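Local coordinates for TIR-NB-LRR type resistance protein RPV1 (PDB 5KU7), which belongs to the TIR-NB-LRR class of plant intracellular immune receptors, the modelled fragment being its TIR domain, an alpha/beta fold with a parallel sheet, at residues Y21-H26 with I99-D104; D9-F14 with L79-K84; E117-Y122 with R132-L137. All blocks are in the same frame, centred on the assembly; numbering follows the deposited sequence.

Interaction 1: residues Y21-H26 with I99-D104; sequences YNFTDH and IFYHVD
An offset aromatic stack joins the first turn of helix 23-33 to the C-terminal end of strand 95-101, in a buried layer between helix and sheet. Phe-23 and Tyr-101 carry it. Their ring centroids lie 4.3 Å apart with the planes tilted by 25°, and the two side chains slide past one another from opposite directions, so that rim lies over rim: Phe-23 CD1 comes to 3.4 Å from Tyr-101 CE1. In both residues CG is anti to the backbone N (chi1 177° in Phe-23 and -174° in Tyr-101), which carries each ring out across the gap between the two backbones. That gap measures 8.9 Å from Phe-23 CA to Tyr-101 CA. The methylene of Phe-23 joins in as a CH-pi donor over the tyrosine face, 4.2 Å from Phe-23 CB to the Tyr-101 ring centroid. On the opposite face of that tyrosine lies the imidazole of His-102. Ile-99, two residues back on the strand, brings CD1 to the edge of the phenylalanine ring, 4.4 Å from Phe-23 CE2. Phenylalanine suits the buried, largely apolar slot, which Val-67, Leu-148 and Ile-158 help to line, whereas tyrosine suits the partly exposed strand end, where its OH is hydrogen-bonded to Glu-154. One residue before the helix, Asn-22 OD1 accepts a bond from Phe-23 N. Within the same first turn, Asp-25 and His-26 are hydrogen-bonded to Ser-155 and Glu-154 of the second subunit. Such helix-on-sheet packing is characteristic of the flavodoxin-like alpha/beta layering of TIR domains.

Interaction 2: residues D9-F14 with L79-K84; sequences DVFLSF and LDELVK
Ser-13 OG donates a hydrogen bond to Glu-81 OE1 at 2.8 Å, a direct polar link between strand 8-14 and helix 76-91. The bond uses the anti lone pair of OE1, the one directed away from OE2. A water is a second donor to the same oxygen, 2.6 Å from Glu-81 OE1, and in turn accepts a longer bond from Phe-14 N, so this buried oxygen is gripped twice and the water ties the helix side chain to the strand backbone. The third neighbour is apolar. Phe-11 turns its edge to the carboxylate, with both Phe-11 CE1 and Phe-11 CZ 3.7 Å from Glu-81 CD, and the ring and carboxylate planes stand 82° apart; the slightly positive C-H rim of the benzene ring probably makes this an agreeable neighbour for carboxylate oxygens. Glutamate suits the place because its chain runs extended beyond CG and is long enough to reach from helix to strand, although chi1 of -146° lies off a staggered value. Serine suits its place because a short hydroxyl can both donate and accept: its OG is also hydrogen-bonded to Tyr-72 OH. The Phe-11 ring is held in turn by Phe-39, whose ring lies nearly parallel to it. Alternation along the strand sets the scene, since Phe-11 and Ser-13 direct their side chains toward helix 76-91, while Leu-12 and Phe-14 point away and pack on helix 23-33. The strand and helix segments run at 142° to each other, their axes 9.2 Å apart at closest approach, and the helix is covered farther out by helix 130-141, which Leu-82 and Val-83 touch.

Interaction 3: residues E117-Y122 with R132-L137; sequences EAFAGY and RWRTAL
Phe-119 reaches from helix 113-122 toward helix 130-141 and is met there from several directions. Over one face lies the guanidinium of Arg-134, an off-centre cation-pi contact with Arg-134 CZ 4.2 Å from the Phe-119 ring centroid and the two planes 36° apart. A bend at chi3 of 106° turns the arginine's end back across the ring, while Arg-134 CG sits above the rim, 3.4 Å from Phe-119 CE2. The hydrogen bond from Arg-134 NE to Gln-111 OE1 probably helps fix that pose. At the ring's edge, Leu-137, pointing back against the phenylalanine, brings CD1 to 3.5 Å from Phe-119 CE1. Both helices belong to the long helical crossover between the parallel strands 95-101 and 146-148 of the TIR fold; they run antiparallel, at 165° with segment axes 12.3 Å apart, so bulky side chains must span the gap. Tyr-122 and Trp-133 do this about a turn away as an edge-to-face pair: the indole edge points at the phenol face, Trp-133 CZ3 lying 3.7 Å from Tyr-122 CD2. Their polar ends are tied elsewhere, Tyr-122 OH to Ala-73 O and Trp-133 NE1 to Asp-80 OD1.

Overall arrangement
All three contacts lie within one TIR domain, with interaction 2 nearest its centre. Interactions 1 and 2, with centres about 14 Å apart, reach the same parallel sheet, through strands 95-101 and 8-14, and meet where Thr-24 OG1 packs 3.6 Å from Phe-14 CB. Helix 23-33 packs on the Leu-12 and Phe-14 side of strand 8-14, and helix 76-91 on the Phe-11 and Ser-13 side. Interaction 3, about 15 Å from interaction 2 between centres, joins it through helix 76-91, Leu-82 CD2 packing 3.5 Å from Leu-137 CD2. Interactions 1 and 3, about 20 Å apart between centres, do not touch. A bound malonic acid, in a pocket of Arg-15, Gly-16, Glu-17 and Arg-20, lies about 5 Å from the Phe-14 side chain.

Interaction 1: residues Y21-H26 with I99-D104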
loop_
_atom_site.group_PDB
_atom_site.type_symbol
_atom_site.label_atom_id
_atom_site.label_comp_id
_atom_site.label_asym_id
_atom_site.label_seq_id
_atom_site.Cartn_x
_atom_site.Cartn_y
_atom_site.Cartn_z
ATOM N N TYR A 21 -5.427 6.597 0.521
ATOM C CA TYR A 21 -4.678 6.547 -0.706
ATOM C C TYR A 21 -3.799 5.331 -0.830
ATOM O O TYR A 21 -3.274 5.070 -1.901
ATOM C CB TYR A 21 -3.832 7.810 -0.848
ATOM C CG TYR A 21 -4.701 9.013 -0.997
ATOM C CD1 TYR A 21 -5.491 9.173 -2.120
ATOM C CD2 TYR A 21 -4.785 9.964 0.012
ATOM C CE1 TYR A 21 -6.308 10.269 -2.261
ATOM C CE2 TYR A 21 -5.593 11.066 -0.120
ATOM C CZ TYR A 21 -6.355 11.210 -1.255
ATOM O OH TYR A 21 -7.172 12.305 -1.383
ATOM N N ASN A 22 -3.619 4.587 0.254
ATOM C CA ASN A 22 -2.736 3.433 0.152
ATOM C C ASN A 22 -3.485 2.133 0.440
ATOM O O ASN A 22 -4.063 1.546 -0.484
ATOM C CB ASN A 22 -1.494 3.614 1.054
ATOM C CG ASN A 22 -1.799 4.373 2.342
ATOM O OD1 ASN A 22 -2.537 3.898 3.209
ATOM N ND2 ASN A 22 -1.192 5.543 2.487
ATOM N N PHE A 23 -3.479 1.675 1.691
ATOM C CA PHE A 23 -3.992 0.337 1.982
ATOM C C PHE A 23 -5.427 0.095 1.515
ATOM O O PHE A 23 -5.703 -0.859 0.776
ATOM C CB PHE A 23 -3.922 0.020 3.474
ATOM C CG PHE A 23 -4.518 -1.317 3.812
ATOM C CD1 PHE A 23 -3.797 -2.491 3.568
ATOM C CD2 PHE A 23 -5.811 -1.411 4.313
ATOM C CE1 PHE A 23 -4.343 -3.726 3.860
ATOM C CE2 PHE A 23 -6.384 -2.660 4.606
ATOM C CZ PHE A 23 -5.656 -3.821 4.381
ATOM N N THR A 24 -6.335 0.959 1.936
ATOM C CA THR A 24 -7.741 0.756 1.623
ATOM C C THR A 24 -7.938 0.787 0.114
ATOM O O THR A 24 -8.782 0.078 -0.420
ATOM C CB THR A 24 -8.625 1.820 2.292
ATOM O OG1 THR A 24 -8.425 1.781 3.714
ATOM C CG2 THR A 24 -10.066 1.553 1.984
ATOM N N ASP A 25 -7.138 1.597 -0.574
ATOM C CA ASP A 25 -7.195 1.658 -2.040
ATOM C C ASP A 25 -6.784 0.330 -2.674
ATOM O O ASP A 25 -7.504 -0.186 -3.541
ATOM C CB ASP A 25 -6.305 2.790 -2.565
ATOM C CG ASP A 25 -6.520 3.057 -4.027
ATOM O OD1 ASP A 25 -7.676 2.993 -4.463
ATOM O OD2 ASP A 25 -5.551 3.315 -4.763
ATOM N N HIS A 26 -5.652 -0.232 -2.215
ATOM C CA HIS A 26 -5.171 -1.548 -2.692
ATOM C C HIS A 26 -6.200 -2.643 -2.369
ATOM O O HIS A 26 -6.431 -3.554 -3.176
ATOM C CB HIS A 26 -3.801 -1.907 -2.075
ATOM C CG HIS A 26 -2.686 -0.990 -2.497
ATOM N ND1 HIS A 26 -2.328 -0.803 -3.817
ATOM C CD2 HIS A 26 -1.861 -0.201 -1.770
ATOM C CE1 HIS A 26 -1.332 0.061 -3.886
ATOM N NE2 HIS A 26 -1.035 0.446 -2.659
ATOM N N ILE A 99 -11.075 -5.515 9.776
ATOM C CA ILE A 99 -9.634 -5.529 9.601
ATOM C C ILE A 99 -9.021 -4.585 10.601
ATOM O O ILE A 99 -9.375 -3.407 10.641
ATOM C CB ILE A 99 -9.188 -5.051 8.213
ATOM C CG1 ILE A 99 -9.740 -5.956 7.130
ATOM C CG2 ILE A 99 -7.654 -4.980 8.161
ATOM C CD1 ILE A 99 -9.615 -5.358 5.766
ATOM N N PHE A 100 -8.107 -5.096 11.403
ATOM C CA PHE A 100 -7.436 -4.274 12.378
ATOM C C PHE A 100 -6.087 -3.927 11.794
ATOM O O PHE A 100 -5.152 -4.714 11.864
ATOM C CB PHE A 100 -7.356 -5.011 13.712
ATOM C CG PHE A 100 -8.716 -5.486 14.214
ATOM C CD1 PHE A 100 -9.576 -4.608 14.876
ATOM C CD2 PHE A 100 -9.143 -6.799 14.000
ATOM C CE1 PHE A 100 -10.835 -5.030 15.329
ATOM C CE2 PHE A 100 -10.398 -7.230 14.443
ATOM C CZ PHE A 100 -11.251 -6.344 15.109
ATOM N N TYR A 101 -6.017 -2.752 11.175
ATOM C CA TYR A 101 -4.861 -2.353 10.390
ATOM C C TYR A 101 -3.804 -1.656 11.230
ATOM O O TYR A 101 -3.887 -0.449 11.484
ATOM C CB TYR A 101 -5.283 -1.442 9.226
ATOM C CG TYR A 101 -4.124 -1.119 8.300
ATOM C CD1 TYR A 101 -3.543 -2.117 7.511
ATOM C CD2 TYR A 101 -3.601 0.173 8.220
ATOM C CE1 TYR A 101 -2.483 -1.837 6.662
ATOM C CE2 TYR A 101 -2.525 0.459 7.390
ATOM C CZ TYR A 101 -1.979 -0.548 6.612
ATOM O OH TYR A 101 -0.940 -0.268 5.776
ATOM N N HIS A 102 -2.809 -2.436 11.653
ATOM C CA HIS A 102 -1.699 -1.946 12.466
ATOM C C HIS A 102 -2.194 -1.326 13.761
ATOM O O HIS A 102 -1.572 -0.411 14.299
ATOM C CB HIS A 102 -0.852 -0.940 11.684
ATOM C CG HIS A 102 -0.284 -1.496 10.418
ATOM N ND1 HIS A 102 0.402 -0.722 9.504
ATOM C CD2 HIS A 102 -0.293 -2.754 9.917
ATOM C CE1 HIS A 102 0.780 -1.480 8.491
ATOM N NE2 HIS A 102 0.370 -2.716 8.716
ATOM N N VAL A 103 -3.311 -1.842 14.258
ATOM C CA VAL A 103 -3.829 -1.438 15.565
ATOM C C VAL A 103 -4.251 -2.670 16.318
ATOM O O VAL A 103 -4.652 -3.663 15.711
ATOM C CB VAL A 103 -5.034 -0.477 15.466
ATOM C CG1 VAL A 103 -4.681 0.720 14.582
ATOM C CG2 VAL A 103 -6.230 -1.213 14.928
ATOM N N ASP A 104 -4.135 -2.614 17.637
ATOM C CA ASP A 104 -4.486 -3.738 18.489
ATOM C C ASP A 104 -5.999 -3.918 18.535
ATOM O O ASP A 104 -6.716 -2.995 18.914
ATOM C CB ASP A 104 -3.914 -3.524 19.889
ATOM C CG ASP A 104 -4.088 -4.736 20.791
ATOM O OD1 ASP A 104 -5.111 -5.448 20.668
ATOM O OD2 ASP A 104 -3.189 -4.979 21.625
#

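Interaction 2: residues D9-F14 with L79-K84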
loop_
_atom_site.group_PDB
_atom_site.type_symbol
_atom_site.label_atom_id
_atom_site.label_comp_id
_atom_site.label_asym_id
_atom_site.label_seq_id
_atom_site.Cartn_x
_atom_site.Cartn_y
_atom_site.Cartn_z
ATOM N N ASP A 9 -21.792 -5.407 -2.992
ATOM C CA ASP A 9 -21.412 -6.572 -2.199
ATOM C C ASP A 9 -20.736 -6.144 -0.900
ATOM O O ASP A 9 -20.950 -6.732 0.157
ATOM C CB ASP A 9 -20.516 -7.478 -3.026
ATOM C CG ASP A 9 -21.250 -8.057 -4.214
ATOM O OD1 ASP A 9 -22.390 -8.534 -4.018
ATOM O OD2 ASP A 9 -20.726 -7.992 -5.342
ATOM N N VAL A 10 -19.932 -5.092 -0.994
ATOM C CA VAL A 10 -19.168 -4.597 0.135
ATOM C C VAL A 10 -19.202 -3.072 0.254
ATOM O O VAL A 10 -19.001 -2.341 -0.726
ATOM C CB VAL A 10 -17.700 -5.042 0.041
ATOM C CG1 VAL A 10 -16.842 -4.278 1.044
ATOM C CG2 VAL A 10 -17.597 -6.544 0.264
ATOM N N PHE A 11 -19.470 -2.601 1.467
ATOM C CA PHE A 11 -19.261 -1.199 1.807
ATOM C C PHE A 11 -17.940 -1.102 2.565
ATOM O O PHE A 11 -17.753 -1.766 3.590
ATOM C CB PHE A 11 -20.433 -0.635 2.637
ATOM C CG PHE A 11 -20.241 0.788 3.078
ATOM C CD1 PHE A 11 -19.582 1.078 4.262
ATOM C CD2 PHE A 11 -20.721 1.844 2.308
ATOM C CE1 PHE A 11 -19.395 2.397 4.674
ATOM C CE2 PHE A 11 -20.545 3.164 2.718
ATOM C CZ PHE A 11 -19.878 3.435 3.903
ATOM N N LEU A 12 -17.024 -0.295 2.038
ATOM C CA LEU A 12 -15.719 -0.066 2.649
ATOM C C LEU A 12 -15.722 1.085 3.643
ATOM O O LEU A 12 -15.760 2.244 3.239
ATOM C CB LEU A 12 -14.685 0.250 1.579
ATOM C CG LEU A 12 -13.693 -0.835 1.276
ATOM C CD1 LEU A 12 -12.717 -0.334 0.216
ATOM C CD2 LEU A 12 -13.003 -1.169 2.600
ATOM N N SER A 13 -15.631 0.777 4.932
ATOM C CA SER A 13 -15.516 1.821 5.943
ATOM C C SER A 13 -14.062 1.974 6.393
ATOM O O SER A 13 -13.425 1.013 6.807
ATOM C CB SER A 13 -16.429 1.511 7.130
ATOM O OG SER A 13 -16.238 2.412 8.205
ATOM N N PHE A 14 -13.552 3.196 6.317
ATOM C CA PHE A 14 -12.148 3.462 6.590
ATOM C C PHE A 14 -11.990 4.904 7.045
ATOM O O PHE A 14 -12.865 5.738 6.825
ATOM C CB PHE A 14 -11.305 3.206 5.338
ATOM C CG PHE A 14 -11.677 4.102 4.162
ATOM C CD1 PHE A 14 -12.830 3.861 3.421
ATOM C CD2 PHE A 14 -10.884 5.183 3.818
ATOM C CE1 PHE A 14 -13.176 4.672 2.356
ATOM C CE2 PHE A 14 -11.232 6.023 2.753
ATOM C CZ PHE A 14 -12.370 5.766 2.019
ATOM N N LEU A 79 -17.487 6.830 13.093
ATOM C CA LEU A 79 -18.239 6.205 14.183
ATOM C C LEU A 79 -19.728 6.098 13.843
ATOM O O LEU A 79 -20.357 5.066 14.098
ATOM C CB LEU A 79 -18.035 6.969 15.501
ATOM C CG LEU A 79 -16.639 6.806 16.092
ATOM C CD1 LEU A 79 -16.499 7.505 17.420
ATOM C CD2 LEU A 79 -16.289 5.328 16.242
ATOM N N ASP A 80 -20.295 7.158 13.279
ATOM C CA ASP A 80 -21.715 7.134 12.914
ATOM C C ASP A 80 -21.916 6.094 11.820
ATOM O O ASP A 80 -22.925 5.398 11.786
ATOM C CB ASP A 80 -22.194 8.513 12.463
ATOM C CG ASP A 80 -22.413 9.455 13.624
ATOM O OD1 ASP A 80 -22.649 8.965 14.754
ATOM O OD2 ASP A 80 -22.355 10.687 13.415
ATOM N N GLU A 81 -20.929 6.001 10.933
ATOM C CA GLU A 81 -20.879 4.970 9.902
ATOM C C GLU A 81 -20.977 3.573 10.487
ATOM O O GLU A 81 -21.767 2.732 10.042
ATOM C CB GLU A 81 -19.574 5.082 9.122
ATOM C CG GLU A 81 -19.692 4.713 7.684
ATOM C CD GLU A 81 -18.536 5.238 6.883
ATOM O OE1 GLU A 81 -17.432 4.647 6.984
ATOM O OE2 GLU A 81 -18.721 6.266 6.184
ATOM N N LEU A 82 -20.136 3.343 11.485
ATOM C CA LEU A 82 -20.024 2.052 12.131
ATOM C C LEU A 82 -21.297 1.656 12.845
ATOM O O LEU A 82 -21.659 0.481 12.852
ATOM C CB LEU A 82 -18.862 2.059 13.130
ATOM C CG LEU A 82 -18.566 0.704 13.769
ATOM C CD1 LEU A 82 -18.267 -0.350 12.708
ATOM C CD2 LEU A 82 -17.428 0.830 14.765
ATOM N N VAL A 83 -21.966 2.627 13.462
ATOM C CA VAL A 83 -23.240 2.357 14.148
ATOM C C VAL A 83 -24.279 1.869 13.151
ATOM O O VAL A 83 -24.973 0.890 13.398
ATOM C CB VAL A 83 -23.779 3.593 14.880
ATOM C CG1 VAL A 83 -25.186 3.321 15.411
ATOM C CG2 VAL A 83 -22.846 3.987 16.017
ATOM N N LYS A 84 -24.379 2.557 12.017
ATOM C CA LYS A 84 -25.287 2.151 10.950
ATOM C C LYS A 84 -24.983 0.733 10.480
ATOM O O LYS A 84 -25.886 -0.072 10.286
ATOM C CB LYS A 84 -25.190 3.105 9.754
ATOM C CG LYS A 84 -26.130 2.723 8.622
ATOM C CD LYS A 84 -27.621 2.855 9.096
ATOM C CE LYS A 84 -28.597 2.465 7.991
ATOM N NZ LYS A 84 -30.037 2.726 8.361
HETATM O O HOH W 1 -15.716 5.418 5.214
#

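Interaction 3: residues E117-Y122 with R132-L137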
loop_
_atom_site.group_PDB
_atom_site.type_symbol
_atom_site.label_atom_id
_atom_site.label_comp_id
_atom_site.label_asym_id
_atom_site.label_seq_id
_atom_site.Cartn_x
_atom_site.Cartn_y
_atom_site.Cartn_z
ATOM N N GLU A 117 -8.056 7.870 23.325
ATOM C CA GLU A 117 -7.780 9.297 23.214
ATOM C C GLU A 117 -8.884 9.999 22.456
ATOM O O GLU A 117 -9.268 11.117 22.799
ATOM C CB GLU A 117 -6.443 9.539 22.519
ATOM C CG GLU A 117 -5.233 9.023 23.282
ATOM C CD GLU A 117 -3.987 8.991 22.419
ATOM O OE1 GLU A 117 -4.015 9.576 21.313
ATOM O OE2 GLU A 117 -2.980 8.380 22.842
ATOM N N ALA A 118 -9.408 9.319 21.442
ATOM C CA ALA A 118 -10.504 9.840 20.638
ATOM C C ALA A 118 -11.663 10.234 21.537
ATOM O O ALA A 118 -12.120 11.383 21.531
ATOM C CB ALA A 118 -10.948 8.806 19.608
ATOM N N PHE A 119 -12.120 9.268 22.323
ATOM C CA PHE A 119 -13.247 9.467 23.216
ATOM C C PHE A 119 -13.043 10.536 24.266
ATOM O O PHE A 119 -14.014 11.164 24.695
ATOM C CB PHE A 119 -13.597 8.149 23.891
ATOM C CG PHE A 119 -14.372 7.243 23.006
ATOM C CD1 PHE A 119 -13.733 6.503 22.035
ATOM C CD2 PHE A 119 -15.748 7.185 23.098
ATOM C CE1 PHE A 119 -14.445 5.685 21.194
ATOM C CE2 PHE A 119 -16.469 6.372 22.263
ATOM C CZ PHE A 119 -15.819 5.615 21.306
ATOM N N ALA A 120 -11.802 10.750 24.684
ATOM C CA ALA A 120 -11.530 11.831 25.622
ATOM C C ALA A 120 -12.041 13.146 25.030
ATOM O O ALA A 120 -12.747 13.898 25.700
ATOM C CB ALA A 120 -10.050 11.920 25.938
ATOM N N GLY A 121 -11.742 13.377 23.754
ATOM C CA GLY A 121 -12.154 14.594 23.082
ATOM C C GLY A 121 -13.654 14.705 22.862
ATOM O O GLY A 121 -14.185 15.808 22.713
ATOM N N TYR A 122 -14.354 13.574 22.879
ATOM C CA TYR A 122 -15.801 13.587 22.656
ATOM C C TYR A 122 -16.578 13.964 23.917
ATOM O O TYR A 122 -17.735 14.386 23.841
ATOM C CB TYR A 122 -16.269 12.222 22.150
ATOM C CG TYR A 122 -15.783 11.924 20.753
ATOM C CD1 TYR A 122 -15.632 12.944 19.821
ATOM C CD2 TYR A 122 -15.448 10.637 20.372
ATOM C CE1 TYR A 122 -15.177 12.686 18.543
ATOM C CE2 TYR A 122 -14.982 10.369 19.090
ATOM C CZ TYR A 122 -14.854 11.400 18.182
ATOM O OH TYR A 122 -14.403 11.144 16.910
ATOM N N ARG A 132 -23.473 4.523 22.247
ATOM C CA ARG A 132 -23.729 3.710 21.054
ATOM C C ARG A 132 -22.465 3.559 20.201
ATOM O O ARG A 132 -22.302 2.576 19.463
ATOM C CB ARG A 132 -24.880 4.302 20.240
ATOM C CG ARG A 132 -26.219 4.124 20.954
ATOM C CD ARG A 132 -27.420 4.338 20.055
ATOM N NE ARG A 132 -27.472 3.322 19.012
ATOM C CZ ARG A 132 -28.558 3.027 18.308
ATOM N NH1 ARG A 132 -29.707 3.646 18.561
ATOM N NH2 ARG A 132 -28.500 2.086 17.374
ATOM N N TRP A 133 -21.580 4.549 20.305
ATOM C CA TRP A 133 -20.296 4.526 19.624
ATOM C C TRP A 133 -19.428 3.441 20.248
ATOM O O TRP A 133 -18.855 2.609 19.543
ATOM C CB TRP A 133 -19.597 5.885 19.721
ATOM C CG TRP A 133 -20.038 6.904 18.716
ATOM C CD1 TRP A 133 -20.776 6.686 17.586
ATOM C CD2 TRP A 133 -19.766 8.313 18.750
ATOM N NE1 TRP A 133 -20.983 7.874 16.917
ATOM C CE2 TRP A 133 -20.372 8.886 17.612
ATOM C CE3 TRP A 133 -19.067 9.147 19.633
ATOM C CZ2 TRP A 133 -20.299 10.253 17.336
ATOM C CZ3 TRP A 133 -18.997 10.509 19.354
ATOM C CH2 TRP A 133 -19.611 11.045 18.218
ATOM N N ARG A 134 -19.349 3.459 21.580
ATOM C CA ARG A 134 -18.566 2.479 22.328
ATOM C C ARG A 134 -19.103 1.079 22.071
ATOM O O ARG A 134 -18.351 0.109 21.965
ATOM C CB ARG A 134 -18.602 2.771 23.834
ATOM C CG ARG A 134 -17.982 4.099 24.238
ATOM C CD ARG A 134 -17.570 4.102 25.708
ATOM N NE ARG A 134 -16.115 4.012 25.799
ATOM C CZ ARG A 134 -15.308 5.024 26.101
ATOM N NH1 ARG A 134 -15.816 6.221 26.385
ATOM N NH2 ARG A 134 -13.989 4.832 26.134
ATOM N N THR A 135 -20.421 0.978 21.988
ATOM C CA THR A 135 -21.062 -0.300 21.745
ATOM C C THR A 135 -20.726 -0.826 20.347
ATOM O O THR A 135 -20.400 -2.003 20.171
ATOM C CB THR A 135 -22.580 -0.185 21.919
ATOM O OG1 THR A 135 -22.876 -0.062 23.311
ATOM C CG2 THR A 135 -23.281 -1.407 21.372
ATOM N N ALA A 136 -20.783 0.056 19.356
ATOM C CA ALA A 136 -20.533 -0.345 17.973
ATOM C C ALA A 136 -19.072 -0.789 17.749
ATOM O O ALA A 136 -18.810 -1.741 17.002
ATOM C CB ALA A 136 -20.902 0.773 17.038
ATOM N N LEU A 137 -18.133 -0.095 18.389
ATOM C CA LEU A 137 -16.725 -0.482 18.333
ATOM C C LEU A 137 -16.529 -1.848 18.965
ATOM O O LEU A 137 -15.944 -2.745 18.359
ATOM C CB LEU A 137 -15.842 0.548 19.040
ATOM C CG LEU A 137 -15.635 1.869 18.309
ATOM C CD1 LEU A 137 -14.927 2.865 19.220
ATOM C CD2 LEU A 137 -14.856 1.662 17.006
#